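Local atomic coordinates of pleckstrin homology domain-containing family A member 8 (Homo sapiens, PDB entry 5KDI), a protein that binds simple glycosphingolipids such as glucosylceramide through an all-helical GLTP-fold domain and probably transfers them between membranes. Residues 94-105 against 196-207. The protein carries 2 engineered substitutions. Sequence-based numbering, arbitrary orientation. Where two conformers were deposited one is given.
Sequences TEALLWLKRGLK and LDTLYEVHGLES. With 6S8 ((~{Z})-~{N}-[(~{E},2~{S},3~{R})-1-[(2~{R},3~{R},4~{S},5~{R},6~{R})-6-(hydroxymethyl)-3,4,5-tris(oxidanyl)oxan-2-yl]oxy-3-oxidanyl-octadec-4-en-2-yl]octadec-9-enamide), chain C.
Y200 lays its ring as a knob among T94, L97, L98 and K101 of helix 93-115. In the conformer given, K101 slides over one ring face in a cation-pi contact, NZ 3.5 Å from the Y200 centroid and 28° off the normal; the chain sets out between backbone N and carbonyl (chi1 83°) and bends at chi4 to bring NZ there. The same ammonium gives a salt bridge to E206, whose OE2 receives K101 NZ at 2.9 Å from above the carboxylate plane. At the far end of the ring, Y200 OH donates to T94 O (2.7 Å), in the carbonyl plane and on a lone pair, although that oxygen already accepts the helical bond from L98 N. L98 CB lies 3.9 Å from Y200 CE2; at the ring edge L97 CD2 lies near the plane, and L97 crosses L196 at about a right angle. In the conformer given, K105 NZ forms a salt bridge on the syn lone pair of D197 OD2, too short for its exact geometry to be trusted. G204, positive in phi, is the C-prime residue of the Schellman motif ending helix 172-202; past it the chain returns to R102. There NH2 makes a weak bond to S207 O (3.0 Å, 132°), and water 1 bridges R102 NE and E206 OE1. R102 NH1 lies 3.2 Å above the W99 ring and C1A of the bound oleoyl galactosylceramide 3.8 Å above the opposite face, both offset toward the rim; the lipid amide meets the ring's margin, OAA 3.3 Å from W99 CZ3. R102 is thus second shell to the glycolipid site, and E206 probably offsets the charge of K101's buried ammonium.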
loop_
_atom_site.group_PDB
_atom_site.type_symbol
_atom_site.label_atom_id
_atom_site.label_comp_id
_atom_site.label_asym_id
_atom_site.label_seq_id
_atom_site.Cartn_x
_atom_site.Cartn_y
_atom_site.Cartn_z
ATOM N N THR A 94 -7.920 -11.971 6.590
ATOM C CA THR A 94 -8.409 -11.954 5.223
ATOM C C THR A 94 -9.066 -10.575 4.883
ATOM O O THR A 94 -8.775 -9.993 3.858
ATOM C CB THR A 94 -9.348 -13.102 4.935
ATOM O OG1 THR A 94 -8.638 -14.328 5.064
ATOM C CG2 THR A 94 -9.954 -13.010 3.549
ATOM N N GLU A 95 -9.867 -10.059 5.809
ATOM C CA GLU A 95 -10.484 -8.768 5.646
ATOM C C GLU A 95 -9.438 -7.644 5.684
ATOM O O GLU A 95 -9.476 -6.717 4.864
ATOM C CB GLU A 95 -11.485 -8.521 6.711
ATOM C CG GLU A 95 -12.220 -7.162 6.633
ATOM C CD GLU A 95 -13.139 -6.891 7.793
ATOM O OE1 GLU A 95 -12.935 -7.499 8.898
ATOM O OE2 GLU A 95 -14.074 -6.096 7.580
ATOM N N ALA A 96 -8.482 -7.762 6.607
ATOM C CA ALA A 96 -7.412 -6.732 6.734
ATOM C C ALA A 96 -6.631 -6.671 5.431
ATOM O O ALA A 96 -6.361 -5.572 4.889
ATOM C CB ALA A 96 -6.495 -6.989 7.919
ATOM N N LEU A 97 -6.290 -7.841 4.882
ATOM C CA LEU A 97 -5.480 -7.862 3.681
ATOM C C LEU A 97 -6.286 -7.377 2.438
ATOM O O LEU A 97 -5.727 -6.827 1.475
ATOM C CB LEU A 97 -4.904 -9.252 3.520
ATOM C CG LEU A 97 -3.971 -9.477 2.331
ATOM C CD1 LEU A 97 -2.770 -8.475 2.365
ATOM C CD2 LEU A 97 -3.549 -10.963 2.324
ATOM N N LEU A 98 -7.610 -7.644 2.436
ATOM C CA LEU A 98 -8.487 -7.096 1.415
ATOM C C LEU A 98 -8.321 -5.590 1.313
ATOM O O LEU A 98 -8.145 -5.005 0.222
ATOM C CB LEU A 98 -9.919 -7.457 1.661
ATOM C CG LEU A 98 -10.985 -6.960 0.674
ATOM C CD1 LEU A 98 -10.758 -7.543 -0.718
ATOM C CD2 LEU A 98 -12.373 -7.177 1.278
ATOM N N TRP A 99 -8.422 -4.950 2.471
ATOM C CA TRP A 99 -8.319 -3.488 2.507
ATOM C C TRP A 99 -6.879 -2.985 2.297
ATOM O O TRP A 99 -6.679 -1.906 1.678
ATOM C CB TRP A 99 -8.938 -2.935 3.774
ATOM C CG TRP A 99 -10.413 -3.015 3.720
ATOM C CD1 TRP A 99 -11.257 -4.011 4.277
ATOM C CD2 TRP A 99 -11.298 -2.153 2.956
ATOM N NE1 TRP A 99 -12.555 -3.757 3.970
ATOM C CE2 TRP A 99 -12.653 -2.652 3.183
ATOM C CE3 TRP A 99 -11.107 -1.020 2.160
ATOM C CZ2 TRP A 99 -13.758 -2.010 2.630
ATOM C CZ3 TRP A 99 -12.224 -0.397 1.631
ATOM C CH2 TRP A 99 -13.509 -0.873 1.870
ATOM N N LEU A 100 -5.870 -3.744 2.736
ATOM C CA LEU A 100 -4.487 -3.405 2.389
ATOM C C LEU A 100 -4.258 -3.433 0.887
ATOM O O LEU A 100 -3.655 -2.484 0.325
ATOM C CB LEU A 100 -3.444 -4.237 3.110
ATOM C CG LEU A 100 -3.190 -4.004 4.562
ATOM C CD1 LEU A 100 -2.267 -5.108 5.089
ATOM C CD2 LEU A 100 -2.544 -2.628 4.697
ATOM N N LYS A 101 -4.736 -4.488 0.210
ATOM C CA LYS A 101 -4.492 -4.551 -1.208
ATOM C C LYS A 101 -5.224 -3.456 -1.972
ATOM O O LYS A 101 -4.699 -2.912 -2.926
ATOM C CB LYS A 101 -4.715 -5.968 -1.760
ATOM C CG LYS A 101 -6.125 -6.375 -2.103
ATOM C CD LYS A 101 -6.150 -7.709 -2.845
ATOM C CE LYS A 101 -7.472 -7.946 -3.570
ATOM N NZ LYS A 101 -8.175 -8.969 -2.775
ATOM N N ARG A 102 -6.411 -3.079 -1.473
ATOM C CA ARG A 102 -7.152 -2.005 -2.090
ATOM C C ARG A 102 -6.369 -0.685 -1.934
ATOM O O ARG A 102 -6.274 0.110 -2.866
ATOM C CB ARG A 102 -8.573 -1.902 -1.515
ATOM C CG ARG A 102 -9.467 -3.054 -1.948
ATOM C CD ARG A 102 -10.786 -3.025 -1.168
ATOM N NE ARG A 102 -11.671 -4.086 -1.639
ATOM C CZ ARG A 102 -12.917 -4.259 -1.204
ATOM N NH1 ARG A 102 -13.322 -3.495 -0.200
ATOM N NH2 ARG A 102 -13.704 -5.207 -1.733
ATOM N N GLY A 103 -5.836 -0.483 -0.752
ATOM C CA GLY A 103 -5.079 0.694 -0.534
ATOM C C GLY A 103 -3.770 0.751 -1.345
ATOM O O GLY A 103 -3.397 1.793 -1.892
ATOM N N LEU A 104 -3.130 -0.406 -1.482
ATOM C CA LEU A 104 -1.896 -0.467 -2.292
ATOM C C LEU A 104 -2.206 -0.227 -3.778
ATOM O O LEU A 104 -1.367 0.367 -4.491
ATOM C CB LEU A 104 -1.192 -1.790 -2.077
ATOM C CG LEU A 104 -0.551 -2.046 -0.694
ATOM C CD1 LEU A 104 0.025 -3.449 -0.676
ATOM C CD2 LEU A 104 0.522 -1.037 -0.403
ATOM N N LYS A 105 -3.364 -0.719 -4.269
ATOM C CA LYS A 105 -3.710 -0.462 -5.686
ATOM C C LYS A 105 -3.807 1.084 -5.915
ATOM O O LYS A 105 -3.358 1.595 -6.940
ATOM C CB LYS A 105 -5.003 -1.121 -6.126
ATOM C CG LYS A 105 -4.926 -2.620 -6.196
ATOM C CD LYS A 105 -4.597 -3.157 -7.585
ATOM C CE LYS A 105 -4.737 -4.695 -7.722
ATOM N NZ LYS A 105 -6.175 -4.966 -7.818
ATOM N N LEU A 196 -2.382 -11.713 -5.239
ATOM C CA LEU A 196 -3.424 -11.575 -4.219
ATOM C C LEU A 196 -4.833 -11.505 -4.840
ATOM O O LEU A 196 -5.789 -12.108 -4.337
ATOM C CB LEU A 196 -3.141 -10.406 -3.252
ATOM C CG LEU A 196 -1.954 -10.607 -2.331
ATOM C CD1 LEU A 196 -1.696 -9.338 -1.597
ATOM C CD2 LEU A 196 -2.125 -11.815 -1.380
ATOM N N ASP A 197 -4.930 -10.742 -5.922
ATOM C CA ASP A 197 -6.210 -10.628 -6.610
ATOM C C ASP A 197 -6.702 -12.000 -7.063
ATOM O O ASP A 197 -7.873 -12.337 -6.870
ATOM C CB ASP A 197 -6.128 -9.675 -7.779
ATOM C CG ASP A 197 -6.056 -8.216 -7.406
ATOM O OD1 ASP A 197 -6.294 -7.829 -6.243
ATOM O OD2 ASP A 197 -5.748 -7.397 -8.315
ATOM N N THR A 198 -5.808 -12.798 -7.640
ATOM C CA THR A 198 -6.163 -14.169 -8.095
ATOM C C THR A 198 -6.615 -15.032 -6.884
ATOM O O THR A 198 -7.618 -15.724 -6.949
ATOM C CB THR A 198 -4.998 -14.767 -8.872
ATOM O OG1 THR A 198 -4.769 -13.964 -10.015
ATOM C CG2 THR A 198 -5.304 -16.214 -9.266
ATOM N N LEU A 199 -5.867 -14.979 -5.779
ATOM C CA LEU A 199 -6.177 -15.728 -4.593
ATOM C C LEU A 199 -7.608 -15.369 -4.137
ATOM O O LEU A 199 -8.418 -16.249 -3.841
ATOM C CB LEU A 199 -5.158 -15.442 -3.516
ATOM C CG LEU A 199 -5.422 -16.089 -2.152
ATOM C CD1 LEU A 199 -5.014 -17.552 -2.161
ATOM C CD2 LEU A 199 -4.617 -15.314 -1.060
ATOM N N TYR A 200 -7.877 -14.062 -4.035
ATOM C CA TYR A 200 -9.205 -13.624 -3.590
ATOM C C TYR A 200 -10.329 -14.023 -4.572
ATOM O O TYR A 200 -11.370 -14.485 -4.135
ATOM C CB TYR A 200 -9.201 -12.165 -3.239
ATOM C CG TYR A 200 -8.666 -11.875 -1.841
ATOM C CD1 TYR A 200 -7.349 -12.150 -1.483
ATOM C CD2 TYR A 200 -9.479 -11.331 -0.865
ATOM C CE1 TYR A 200 -6.863 -11.894 -0.226
ATOM C CE2 TYR A 200 -8.996 -11.027 0.387
ATOM C CZ TYR A 200 -7.710 -11.376 0.747
ATOM O OH TYR A 200 -7.225 -11.135 1.987
ATOM N N GLU A 201 -10.092 -13.860 -5.869
ATOM C CA GLU A 201 -11.068 -14.230 -6.862
ATOM C C GLU A 201 -11.379 -15.730 -6.803
ATOM O O GLU A 201 -12.556 -16.101 -6.823
ATOM C CB GLU A 201 -10.663 -13.772 -8.259
ATOM C CG GLU A 201 -10.494 -12.244 -8.359
ATOM C CD GLU A 201 -9.585 -11.789 -9.516
ATOM O OE1 GLU A 201 -9.263 -12.624 -10.386
ATOM O OE2 GLU A 201 -9.175 -10.594 -9.530
ATOM N N VAL A 202 -10.337 -16.553 -6.805
ATOM C CA VAL A 202 -10.500 -17.989 -6.878
ATOM C C VAL A 202 -11.261 -18.567 -5.663
ATOM O O VAL A 202 -12.041 -19.504 -5.812
ATOM C CB VAL A 202 -9.152 -18.732 -7.096
ATOM C CG1 VAL A 202 -9.336 -20.242 -7.040
ATOM C CG2 VAL A 202 -8.577 -18.392 -8.450
ATOM N N HIS A 203 -11.074 -17.959 -4.496
ATOM C CA HIS A 203 -11.664 -18.465 -3.268
ATOM C C HIS A 203 -12.923 -17.686 -2.899
ATOM O O HIS A 203 -13.475 -17.881 -1.831
ATOM C CB HIS A 203 -10.656 -18.458 -2.182
ATOM C CG HIS A 203 -9.521 -19.406 -2.444
ATOM N ND1 HIS A 203 -9.624 -20.743 -2.236
ATOM C CD2 HIS A 203 -8.286 -19.181 -3.021
ATOM C CE1 HIS A 203 -8.453 -21.345 -2.582
ATOM N NE2 HIS A 203 -7.635 -20.396 -3.097
ATOM N N GLY A 204 -13.376 -16.787 -3.763
ATOM C CA GLY A 204 -14.681 -16.154 -3.535
ATOM C C GLY A 204 -14.630 -15.134 -2.376
ATOM O O GLY A 204 -15.657 -14.958 -1.688
ATOM N N LEU A 205 -13.465 -14.460 -2.185
ATOM C CA LEU A 205 -13.217 -13.594 -1.028
ATOM C C LEU A 205 -13.319 -12.101 -1.355
ATOM O O LEU A 205 -13.081 -11.269 -0.466
ATOM C CB LEU A 205 -11.853 -13.911 -0.413
ATOM C CG LEU A 205 -11.595 -15.289 0.085
ATOM C CD1 LEU A 205 -10.122 -15.507 0.458
ATOM C CD2 LEU A 205 -12.585 -15.698 1.144
ATOM N N GLU A 206 -13.570 -11.733 -2.623
ATOM C CA GLU A 206 -13.765 -10.343 -3.054
ATOM C C GLU A 206 -15.132 -9.843 -2.687
ATOM O O GLU A 206 -16.032 -9.920 -3.464
ATOM C CB GLU A 206 -13.608 -10.170 -4.578
ATOM C CG GLU A 206 -12.208 -10.278 -5.023
ATOM C CD GLU A 206 -11.289 -9.079 -4.627
ATOM O OE1 GLU A 206 -11.694 -8.022 -4.089
ATOM O OE2 GLU A 206 -10.117 -9.280 -4.857
ATOM N N SER A 207 -15.243 -9.268 -1.520
ATOM C CA SER A 207 -16.499 -8.765 -0.960
ATOM C C SER A 207 -17.072 -7.508 -1.699
ATOM O O SER A 207 -16.349 -6.596 -2.114
ATOM C CB SER A 207 -16.304 -8.334 0.494
ATOM O OG SER A 207 -17.379 -7.508 0.914
HETATM C C1 6S8 C . -12.382 1.028 5.189
HETATM C C2 6S8 C . -11.757 2.259 4.573
HETATM N N2 6S8 C . -10.376 1.957 4.225
HETATM C C3 6S8 C . -11.803 3.433 5.593
HETATM O O3 6S8 C . -13.190 3.623 5.947
HETATM C C4 6S8 C . -11.230 4.658 4.983
HETATM C C5 6S8 C . -10.160 5.253 5.514
HETATM C C6 6S8 C . -9.498 6.503 5.003
HETATM C C7 6S8 C . -10.011 7.104 3.720
HETATM C C8 6S8 C . -9.537 8.530 3.787
HETATM C C9 6S8 C . -9.336 8.992 2.390
HETATM C C10 6S8 C . -8.023 8.456 1.884
HETATM C C11 6S8 C . -7.044 9.607 1.584
HETATM C C12 6S8 C . -6.053 9.139 0.533
HETATM C C13 6S8 C . -4.583 9.352 0.864
HETATM C C14 6S8 C . -4.068 10.772 0.698
HETATM C C15 6S8 C . -2.602 10.791 0.236
HETATM C C16 6S8 C . -1.631 11.688 0.981
HETATM C C17 6S8 C . -0.812 12.723 0.193
HETATM C C18 6S8 C . 0.219 12.180 -0.786
HETATM C C1A 6S8 C . -11.729 -0.806 6.604
HETATM O O1A 6S8 C . -11.680 0.582 6.348
HETATM C C2A 6S8 C . -10.545 -1.207 7.438
HETATM O O2A 6S8 C . -9.348 -0.924 6.688
HETATM C C3A 6S8 C . -10.647 -2.657 7.907
HETATM O O3A 6S8 C . -9.596 -2.932 8.806
HETATM C C4A 6S8 C . -12.001 -2.887 8.551
HETATM O O4A 6S8 C . -12.058 -2.298 9.848
HETATM O O5A 6S8 C . -15.475 -1.938 7.474
HETATM C C5M 6S8 C . -13.108 -2.413 7.629
HETATM C C6A 6S8 C . -14.462 -2.597 8.263
HETATM O O6A 6S8 C . -12.912 -1.025 7.341
HETATM C CAA 6S8 C . -9.887 2.115 3.004
HETATM O OAA 6S8 C . -10.547 2.432 2.017
HETATM C CAB 6S8 C . -8.426 1.802 2.889
HETATM C CAC 6S8 C . -7.882 3.218 3.243
HETATM C CAD 6S8 C . -6.945 3.649 2.200
HETATM C CAE 6S8 C . -5.616 3.806 2.884
HETATM C CAF 6S8 C . -4.655 4.246 1.790
HETATM C CAG 6S8 C . -3.364 3.409 1.834
HETATM C CAH 6S8 C . -2.136 4.276 1.534
HETATM C CAI 6S8 C . -2.225 4.678 0.091
HETATM C CAJ 6S8 C . -1.882 5.884 -0.369
HETATM C CAK 6S8 C . -1.324 6.996 0.461
HETATM C CAL 6S8 C . -0.614 7.815 -0.623
HETATM C CAM 6S8 C . 0.483 8.724 -0.109
HETATM C CAN 6S8 C . 1.534 7.926 0.604
HETATM C CAO 6S8 C . 2.868 8.628 0.495
HETATM C CAP 6S8 C . 3.682 8.147 -0.674
HETATM C CAQ 6S8 C . 5.072 7.780 -0.263
HETATM C CAR 6S8 C . 5.482 6.631 -1.095
HETATM O O HOH W 1 -10.416 -5.735 -3.743
HETATM O O HOH W 2 -13.833 -6.740 -3.649
HETATM O O HOH W 3 -15.698 -4.823 0.785
#